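Local coordinates for protein probable amidase (Thermus thermophilus, PDB 2DC0) that belongs to the amidase family and is probably an amidase, with helices packed around a central mixed beta sheet in each of two chains, at residues Asp243-Arg248 / Leu352-Pro357; Ser275-Gly280 / Arg338-Lys343; Ala98-Arg103 / Glu221-Glu226. All coordinates share one frame; numbering follows the deposited sequence.

Interaction 1 of 3, residues Asp243-Arg248 / Leu352-Pro357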
loop_
_atom_site.group_PDB
_atom_site.type_symbol
_atom_site.label_atom_id
_atom_site.label_comp_id
_atom_site.label_asym_id
_atom_site.label_seq_id
_atom_site.Cartn_x
_atom_site.Cartn_y
_atom_site.Cartn_z
ATOM N N ASP A 243 7.668 14.628 14.881
ATOM C CA ASP A 243 6.272 14.918 15.187
ATOM C C ASP A 243 5.529 13.648 15.616
ATOM O O ASP A 243 4.744 13.668 16.567
ATOM C CB ASP A 243 5.565 15.643 14.008
ATOM C CG ASP A 243 5.583 14.858 12.688
ATOM O OD1 ASP A 243 6.264 13.818 12.573
ATOM O OD2 ASP A 243 4.902 15.312 11.743
ATOM N N PHE A 244 5.813 12.535 14.945
ATOM C CA PHE A 244 5.193 11.259 15.285
ATOM C C PHE A 244 5.618 10.804 16.686
ATOM O O PHE A 244 4.818 10.247 17.444
ATOM C CB PHE A 244 5.602 10.187 14.272
ATOM C CG PHE A 244 5.059 8.821 14.582
ATOM C CD1 PHE A 244 3.709 8.540 14.413
ATOM C CD2 PHE A 244 5.897 7.821 15.069
ATOM C CE1 PHE A 244 3.199 7.276 14.727
ATOM C CE2 PHE A 244 5.399 6.553 15.388
ATOM C CZ PHE A 244 4.052 6.283 15.217
ATOM N N LEU A 245 6.879 11.047 17.028
ATOM C CA LEU A 245 7.423 10.632 18.329
ATOM C C LEU A 245 7.096 11.559 19.490
ATOM O O LEU A 245 7.214 11.179 20.657
ATOM C CB LEU A 245 8.943 10.487 18.231
ATOM C CG LEU A 245 9.471 9.381 17.312
ATOM C CD1 LEU A 245 10.985 9.498 17.197
ATOM C CD2 LEU A 245 9.077 8.019 17.866
ATOM N N GLU A 246 6.690 12.778 19.166
ATOM C CA GLU A 246 6.355 13.766 20.177
ATOM C C GLU A 246 5.452 13.214 21.283
ATOM O O GLU A 246 4.320 12.810 21.033
ATOM C CB GLU A 246 5.692 14.961 19.495
ATOM C CG GLU A 246 5.428 16.130 20.406
ATOM C CD GLU A 246 5.078 17.374 19.625
ATOM O OE1 GLU A 246 5.993 17.968 19.018
ATOM O OE2 GLU A 246 3.890 17.749 19.601
ATOM N N GLY A 247 5.979 13.189 22.505
ATOM C CA GLY A 247 5.221 12.709 23.646
ATOM C C GLY A 247 4.990 11.208 23.741
ATOM O O GLY A 247 4.312 10.745 24.656
ATOM N N ARG A 248 5.557 10.432 22.826
ATOM C CA ARG A 248 5.342 8.990 22.860
ATOM C C ARG A 248 6.513 8.162 23.381
ATOM O O ARG A 248 6.475 6.934 23.356
ATOM C CB ARG A 248 4.916 8.496 21.475
ATOM C CG ARG A 248 3.567 9.066 21.031
ATOM C CD ARG A 248 2.890 8.186 19.996
ATOM N NE ARG A 248 1.614 8.730 19.526
ATOM C CZ ARG A 248 0.449 8.629 20.165
ATOM N NH1 ARG A 248 0.364 7.998 21.330
ATOM N NH2 ARG A 248 -0.645 9.156 19.625
ATOM N N LEU A 352 14.577 6.266 11.420
ATOM C CA LEU A 352 15.089 5.745 12.679
ATOM C C LEU A 352 14.162 6.223 13.790
ATOM O O LEU A 352 13.730 7.374 13.792
ATOM C CB LEU A 352 16.491 6.278 12.976
ATOM C CG LEU A 352 17.682 5.815 12.144
ATOM C CD1 LEU A 352 18.974 6.354 12.767
ATOM C CD2 LEU A 352 17.712 4.287 12.116
ATOM N N LEU A 353 13.859 5.330 14.726
ATOM C CA LEU A 353 13.019 5.647 15.881
ATOM C C LEU A 353 13.078 4.453 16.825
ATOM O O LEU A 353 13.235 3.318 16.384
ATOM C CB LEU A 353 11.565 5.895 15.463
ATOM C CG LEU A 353 10.792 4.721 14.848
ATOM C CD1 LEU A 353 9.294 4.848 15.163
ATOM C CD2 LEU A 353 11.025 4.708 13.347
ATOM N N PRO A 354 12.960 4.691 18.135
ATOM C CA PRO A 354 13.005 3.580 19.085
ATOM C C PRO A 354 11.910 2.565 18.771
ATOM O O PRO A 354 10.887 2.905 18.167
ATOM C CB PRO A 354 12.770 4.265 20.427
ATOM C CG PRO A 354 13.348 5.618 20.217
ATOM C CD PRO A 354 12.829 5.975 18.841
ATOM N N VAL A 355 12.119 1.322 19.183
ATOM C CA VAL A 355 11.131 0.282 18.944
ATOM C C VAL A 355 10.195 0.206 20.151
ATOM O O VAL A 355 9.139 -0.422 20.090
ATOM C CB VAL A 355 11.804 -1.091 18.735
ATOM C CG1 VAL A 355 12.295 -1.644 20.061
ATOM C CG2 VAL A 355 10.826 -2.048 18.074
ATOM N N GLN A 356 10.596 0.863 21.238
ATOM C CA GLN A 356 9.837 0.884 22.486
ATOM C C GLN A 356 10.057 2.235 23.188
ATOM O O GLN A 356 11.106 2.866 23.026
ATOM C CB GLN A 356 10.333 -0.250 23.390
ATOM C CG GLN A 356 11.834 -0.147 23.667
ATOM C CD GLN A 356 12.439 -1.433 24.177
ATOM O OE1 GLN A 356 12.297 -1.791 25.348
ATOM N NE2 GLN A 356 13.107 -2.145 23.291
ATOM N N PRO A 357 9.074 2.696 23.974
ATOM C CA PRO A 357 9.204 3.976 24.683
ATOM C C PRO A 357 9.903 3.838 26.028
ATOM O O PRO A 357 10.369 4.825 26.600
ATOM C CB PRO A 357 7.760 4.414 24.858
ATOM C CG PRO A 357 7.077 3.088 25.128
ATOM C CD PRO A 357 7.685 2.201 24.052
#

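Interaction 2 of 3, residues Ser275-Gly280 / Arg338-Lys343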
loop_
_atom_site.group_PDB
_atom_site.type_symbol
_atom_site.label_atom_id
_atom_site.label_comp_id
_atom_site.label_asym_id
_atom_site.label_seq_id
_atom_site.Cartn_x
_atom_site.Cartn_y
_atom_site.Cartn_z
ATOM N N SER A 275 8.449 14.463 8.526
ATOM C CA SER A 275 7.103 14.519 9.093
ATOM C C SER A 275 6.340 13.229 8.807
ATOM O O SER A 275 6.288 12.772 7.665
ATOM C CB SER A 275 6.328 15.708 8.514
ATOM O OG SER A 275 4.979 15.702 8.968
ATOM N N LEU A 276 5.760 12.650 9.835
ATOM C CA LEU A 276 4.984 11.418 9.754
ATOM C C LEU A 276 3.820 11.441 10.739
ATOM O O LEU A 276 3.831 10.701 11.718
ATOM C CB LEU A 276 5.917 10.209 9.662
ATOM C CG LEU A 276 5.245 8.834 9.619
ATOM C CD1 LEU A 276 5.408 8.220 8.238
ATOM C CD2 LEU A 276 5.844 7.930 10.684
ATOM N N PRO A 277 2.849 12.341 10.523
ATOM C CA PRO A 277 1.684 12.509 11.402
ATOM C C PRO A 277 0.977 11.206 11.754
ATOM O O PRO A 277 0.864 10.848 12.923
ATOM C CB PRO A 277 0.779 13.445 10.603
ATOM C CG PRO A 277 1.756 14.254 9.799
ATOM C CD PRO A 277 2.722 13.196 9.329
ATOM N N LEU A 278 0.484 10.516 10.733
ATOM C CA LEU A 278 -0.218 9.254 10.927
ATOM C C LEU A 278 -1.293 9.387 11.997
ATOM O O LEU A 278 -1.443 8.513 12.852
ATOM C CB LEU A 278 0.778 8.156 11.328
ATOM C CG LEU A 278 1.883 7.856 10.305
ATOM C CD1 LEU A 278 2.801 6.755 10.835
ATOM C CD2 LEU A 278 1.248 7.433 8.988
ATOM N N GLU A 279 -2.042 10.481 11.958
ATOM C CA GLU A 279 -3.088 10.681 12.952
ATOM C C GLU A 279 -4.146 9.594 12.856
ATOM O O GLU A 279 -4.601 9.247 11.764
ATOM C CB GLU A 279 -3.731 12.059 12.782
ATOM C CG GLU A 279 -2.716 13.194 12.822
ATOM C CD GLU A 279 -3.366 14.553 12.968
ATOM O OE1 GLU A 279 -4.257 14.882 12.153
ATOM O OE2 GLU A 279 -2.979 15.294 13.898
ATOM N N GLY A 280 -4.516 9.054 14.012
ATOM C CA GLY A 280 -5.519 8.007 14.084
ATOM C C GLY A 280 -5.043 6.625 13.664
ATOM O O GLY A 280 -5.843 5.695 13.589
ATOM N N ARG A 338 -0.823 5.551 3.488
ATOM C CA ARG A 338 0.286 5.080 2.673
ATOM C C ARG A 338 1.131 6.200 2.065
ATOM O O ARG A 338 2.359 6.148 2.132
ATOM C CB ARG A 338 -0.247 4.138 1.581
ATOM C CG ARG A 338 0.796 3.183 1.021
ATOM C CD ARG A 338 0.168 2.129 0.104
ATOM N NE ARG A 338 -0.821 1.292 0.784
ATOM C CZ ARG A 338 -0.532 0.268 1.585
ATOM N NH1 ARG A 338 0.729 -0.068 1.824
ATOM N NH2 ARG A 338 -1.512 -0.433 2.143
ATOM N N LEU A 339 0.494 7.221 1.495
ATOM C CA LEU A 339 1.253 8.319 0.882
ATOM C C LEU A 339 2.126 9.060 1.902
ATOM O O LEU A 339 3.226 9.516 1.573
ATOM C CB LEU A 339 0.309 9.309 0.178
ATOM C CG LEU A 339 0.952 10.472 -0.588
ATOM C CD1 LEU A 339 1.929 9.944 -1.638
ATOM C CD2 LEU A 339 -0.140 11.313 -1.251
ATOM N N GLU A 340 1.639 9.172 3.137
ATOM C CA GLU A 340 2.385 9.845 4.208
ATOM C C GLU A 340 3.721 9.169 4.499
ATOM O O GLU A 340 4.738 9.836 4.708
ATOM C CB GLU A 340 1.577 9.866 5.507
ATOM C CG GLU A 340 0.580 10.990 5.620
ATOM C CD GLU A 340 -0.046 11.051 6.998
ATOM O OE1 GLU A 340 0.702 10.943 7.994
ATOM O OE2 GLU A 340 -1.281 11.212 7.080
ATOM N N LEU A 341 3.707 7.844 4.548
ATOM C CA LEU A 341 4.929 7.100 4.810
ATOM C C LEU A 341 5.887 7.228 3.623
ATOM O O LEU A 341 7.093 7.401 3.803
ATOM C CB LEU A 341 4.613 5.625 5.074
ATOM C CG LEU A 341 5.840 4.728 5.311
ATOM C CD1 LEU A 341 6.728 5.337 6.395
ATOM C CD2 LEU A 341 5.385 3.327 5.713
ATOM N N VAL A 342 5.343 7.149 2.411
ATOM C CA VAL A 342 6.144 7.269 1.201
ATOM C C VAL A 342 6.869 8.614 1.173
ATOM O O VAL A 342 8.054 8.695 0.827
ATOM C CB VAL A 342 5.253 7.132 -0.060
ATOM C CG1 VAL A 342 6.047 7.476 -1.318
ATOM C CG2 VAL A 342 4.718 5.704 -0.152
ATOM N N LYS A 343 6.152 9.668 1.546
ATOM C CA LYS A 343 6.716 11.013 1.570
ATOM C C LYS A 343 7.796 11.162 2.641
ATOM O O LYS A 343 8.806 11.833 2.423
ATOM C CB LYS A 343 5.598 12.041 1.792
ATOM C CG LYS A 343 4.632 12.124 0.618
ATOM C CD LYS A 343 3.365 12.905 0.937
ATOM C CE LYS A 343 3.598 14.399 1.033
ATOM N NZ LYS A 343 2.291 15.108 1.169
HETATM O O HOH W 1 4.796 12.415 5.415
HETATM O O HOH W 2 -1.955 12.022 9.540
#

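Interaction 3 of 3, residues Ala98-Arg103 / Glu221-Glu226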
loop_
_atom_site.group_PDB
_atom_site.type_symbol
_atom_site.label_atom_id
_atom_site.label_comp_id
_atom_site.label_asym_id
_atom_site.label_seq_id
_atom_site.Cartn_x
_atom_site.Cartn_y
_atom_site.Cartn_z
ATOM N N ALA A 98 4.175 -25.722 8.103
ATOM C CA ALA A 98 4.027 -24.413 7.481
ATOM C C ALA A 98 5.062 -24.273 6.377
ATOM O O ALA A 98 6.139 -24.871 6.440
ATOM C CB ALA A 98 4.217 -23.311 8.522
ATOM N N ARG A 99 4.739 -23.483 5.362
ATOM C CA ARG A 99 5.656 -23.286 4.248
ATOM C C ARG A 99 6.997 -22.720 4.697
ATOM O O ARG A 99 8.049 -23.158 4.228
ATOM C CB ARG A 99 5.046 -22.346 3.209
ATOM C CG ARG A 99 5.891 -22.213 1.957
ATOM C CD ARG A 99 5.840 -23.494 1.138
ATOM N NE ARG A 99 6.686 -23.432 -0.052
ATOM C CZ ARG A 99 8.005 -23.612 -0.051
ATOM N NH1 ARG A 99 8.643 -23.870 1.080
ATOM N NH2 ARG A 99 8.688 -23.538 -1.185
ATOM N N ALA A 100 6.964 -21.744 5.597
ATOM C CA ALA A 100 8.200 -21.132 6.077
ATOM C C ALA A 100 9.078 -22.136 6.818
ATOM O O ALA A 100 10.305 -22.056 6.766
ATOM C CB ALA A 100 7.883 -19.939 6.978
ATOM N N VAL A 101 8.442 -23.068 7.523
ATOM C CA VAL A 101 9.155 -24.105 8.267
ATOM C C VAL A 101 9.822 -25.062 7.277
ATOM O O VAL A 101 10.961 -25.490 7.475
ATOM C CB VAL A 101 8.177 -24.877 9.195
ATOM C CG1 VAL A 101 8.847 -26.123 9.773
ATOM C CG2 VAL A 101 7.728 -23.960 10.336
ATOM N N ARG A 102 9.109 -25.387 6.203
ATOM C CA ARG A 102 9.643 -26.269 5.174
ATOM C C ARG A 102 10.904 -25.643 4.580
ATOM O O ARG A 102 11.847 -26.350 4.226
ATOM C CB ARG A 102 8.599 -26.493 4.076
ATOM C CG ARG A 102 9.091 -27.338 2.914
ATOM C CD ARG A 102 7.963 -27.682 1.946
ATOM N NE ARG A 102 6.945 -28.521 2.575
ATOM C CZ ARG A 102 5.863 -28.062 3.202
ATOM N NH1 ARG A 102 5.639 -26.757 3.287
ATOM N NH2 ARG A 102 5.002 -28.913 3.751
ATOM N N ARG A 103 10.916 -24.317 4.472
ATOM C CA ARG A 103 12.079 -23.612 3.940
ATOM C C ARG A 103 13.273 -23.877 4.849
ATOM O O ARG A 103 14.372 -24.159 4.379
ATOM C CB ARG A 103 11.815 -22.104 3.878
ATOM C CG ARG A 103 10.958 -21.647 2.701
ATOM C CD ARG A 103 11.738 -21.728 1.399
ATOM N NE ARG A 103 10.955 -21.297 0.241
ATOM C CZ ARG A 103 11.416 -21.295 -1.006
ATOM N NH1 ARG A 103 12.656 -21.698 -1.254
ATOM N NH2 ARG A 103 10.643 -20.899 -2.007
ATOM N N GLU A 221 16.967 -14.619 3.605
ATOM C CA GLU A 221 17.143 -15.088 2.232
ATOM C C GLU A 221 16.616 -16.518 2.123
ATOM O O GLU A 221 15.925 -16.866 1.164
ATOM C CB GLU A 221 18.616 -15.065 1.822
ATOM C CG GLU A 221 19.213 -13.677 1.672
ATOM C CD GLU A 221 20.607 -13.726 1.074
ATOM O OE1 GLU A 221 21.433 -14.523 1.567
ATOM O OE2 GLU A 221 20.884 -12.961 0.125
ATOM N N ILE A 222 16.940 -17.341 3.117
ATOM C CA ILE A 222 16.495 -18.727 3.132
ATOM C C ILE A 222 14.980 -18.804 3.286
ATOM O O ILE A 222 14.320 -19.586 2.606
ATOM C CB ILE A 222 17.157 -19.521 4.292
ATOM C CG1 ILE A 222 18.679 -19.516 4.130
ATOM C CG2 ILE A 222 16.615 -20.939 4.333
ATOM C CD1 ILE A 222 19.258 -20.125 2.826
ATOM N N LEU A 223 14.429 -17.983 4.173
ATOM C CA LEU A 223 12.986 -17.969 4.407
ATOM C C LEU A 223 12.205 -17.471 3.204
ATOM O O LEU A 223 11.106 -17.946 2.927
ATOM C CB LEU A 223 12.660 -17.091 5.615
ATOM C CG LEU A 223 13.040 -17.682 6.974
ATOM C CD1 LEU A 223 12.971 -16.599 8.047
ATOM C CD2 LEU A 223 12.095 -18.832 7.303
ATOM N N ALA A 224 12.777 -16.507 2.494
ATOM C CA ALA A 224 12.134 -15.933 1.319
ATOM C C ALA A 224 12.417 -16.768 0.077
ATOM O O ALA A 224 11.698 -16.678 -0.913
ATOM C CB ALA A 224 12.627 -14.509 1.110
ATOM N N GLY A 225 13.471 -17.574 0.137
ATOM C CA GLY A 225 13.829 -18.401 -0.998
ATOM C C GLY A 225 14.444 -17.593 -2.126
ATOM O O GLY A 225 14.330 -17.960 -3.292
ATOM N N GLU A 226 15.092 -16.484 -1.788
ATOM C CA GLU A 226 15.717 -15.645 -2.799
ATOM C C GLU A 226 16.874 -14.881 -2.178
ATOM O O GLU A 226 16.891 -14.645 -0.969
ATOM C CB GLU A 226 14.691 -14.664 -3.382
ATOM C CG GLU A 226 14.150 -13.663 -2.367
ATOM C CD GLU A 226 12.989 -12.830 -2.903
ATOM O OE1 GLU A 226 13.111 -12.265 -4.016
ATOM O OE2 GLU A 226 11.959 -12.724 -2.201
HETATM O O HOH W 3 14.987 -21.454 0.753
#

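Interaction 1 of 3, residues Asp243-Arg248 / Leu352-Pro357
Leu245 and Leu353 form the centre of an apolar contact between the end of helix 242-245 and strand 350-354. Both methyls of Leu245 rest against the base of the strand residue: CD1 is 4.0 Å from Leu353 CB, and CD2 is 4.1 Å from that same Leu353 CB. The two chains cross at a slant. Leu353 CG stands between its own backbone N and carbonyl carbon (chi1 64°), which lifts the branch up beside its partner, with CD1 4.2 Å from Leu245 CD2. The same methyl also approaches the Phe244 ring obliquely, with Leu353 CD1 4.3 Å from Phe244 CE2. Leu245 CD1 also reaches the Pro354 ring, 4.3 Å from Pro354 CD. Branched, flexible leucines and a flat phenylalanine suit this buried layer, where no hydrogen bond crosses between the two segments.

In the alpha/beta core of this amidase-family protein, strand 350-354 lies parallel to strand 237-240, whose chain runs straight on into helix 242-245. The short helix thus packs over the neighbour of the strand that leads into it. Phe257 of helix 251-263 touches both Leu245 and Pro354.

Backbone bonding shapes the path beyond the helix. A type II turn from Leu245 to Arg248 is closed by Arg248 N donating to Leu245 O at 2.8 Å. Gly247 occupies its third position with a positive phi of 73°, a conformation that glycine adopts easily.

A mixed contact follows at the turn's exit, where Arg248 O presses to 3.2 Å from Pro357 CB. The proline ring also touches Leu384. Arg248 meets the other segment through its backbone, while its long side chain leads away and touches Thr383.

Interaction 2 of 3, residues Ser275-Gly280 / Arg338-Lys343
The backbones of Ser275-Gly280 and Arg338-Lys343 come closest at Leu276 and Glu340, whose CA atoms are 6.3 Å apart. The first segment is an irregular beta-to-alpha connection between edge strand 270-273 and helix 281-296, with Gly280 at that helix's N-cap position; the second is part of the long helix 324-345.

Glu340 bridges them. Its side chain, extended beyond CG, carries the carboxylate off the helix and into the loop, where OE1 accepts a hydrogen bond from Leu278 N at 2.8 Å. The N-H...O angle is 161°, and the syn lone pair is used, on the side of OE2. The second oxygen serves the next amide through a water, which donates to Glu340 OE2 at 2.7 Å and accepts from Glu279 N at 2.9 Å. The carboxylate thus serves two consecutive peptide N-H groups, one directly and one through the water, a reach suited to glutamate. The direct N-H bond and the water's hydrogen would probably favour the anionic form. Pro277 has no amide hydrogen to offer; its side chain and that of Glu340 cross at a slant, bringing Pro277 CD to 3.3 Å from Glu340 OE1. Leu278 takes a left-handed backbone conformation (phi 50°), and its CD2 packs alongside the same OE1.

The apolar half belongs to Leu276 and Leu341, which lie side by side and point the same way. With CG of Leu276 anti to its backbone N (chi1 178°), its CD1 lands 3.7 Å from Leu341 CD1. Phe244 of helix 242-245 backs Leu276 and Leu278. Lys343 reaches Glu226 of the second subunit.

A second water joins the main chains, donating one hydrogen to Ser275 O at 2.7 Å and the other to Glu340 O, also at 2.7 Å.

Interaction 3 of 3, residues Ala98-Arg103 / Glu221-Glu226
The C-terminal end of helix 213-224 receives a side chain from helix 99-106, and Arg103 makes most of the contact. Its aliphatic part runs over the last helical carbonyls: CD is 3.6 Å from Ile222 O, and CG is 3.7 Å from Leu223 O. A bend at chi2 (-72°) then turns the guanidinium so that one face lies over Gly225, with NH1 3.5 Å from Gly225 CA. Glycine, bearing only hydrogens on its alpha carbon, lets the flat group settle this close. A water links the two helices, accepting from Arg103 NH1 at 3.1 Å and donating to Ile222 O at 2.7 Å. The positive charge probably sits favourably at the C-terminal, electronegative end of the helix.

Deeper in, Leu223 sends CD2 against the backbone of the other helix, 3.7 Å from Ala100 O. Small Ala100 leaves room for that approach, and both residues touch Leu164 of strand 163-166.

Beyond Ala224 the chain turns at Gly225, whose phi is positive (73°). Glu226 N bonds back to Glu221 O at 3.1 Å and Gly225 N, weakly, to Ile222 O: the helix end is a Schellman motif with glycine as its C-prime residue.

In the fold
Interaction 3 closes first along the chain; interaction 1 then opens, and both segments of interaction 2 fall between its two halves. Interactions 1 and 2 are neighbours, their centres 14 Å apart, and they touch directly: Asp243 of the short helix 242-245 accepts hydrogen bonds from Ser275 OG and Leu276 N. They share the end of the mixed sheet formed by strands 350-354, 237-240 and 270-273, with helix 324-345 leading into strand 350-354. Interaction 3 lies about 32 Å from either, centre to centre, beside strand 163-166 of the same sheet. Although far apart in one chain, interactions 2 and 3 meet across the dimer, where Lys343 of one subunit and Glu226 of the other form a salt bridge.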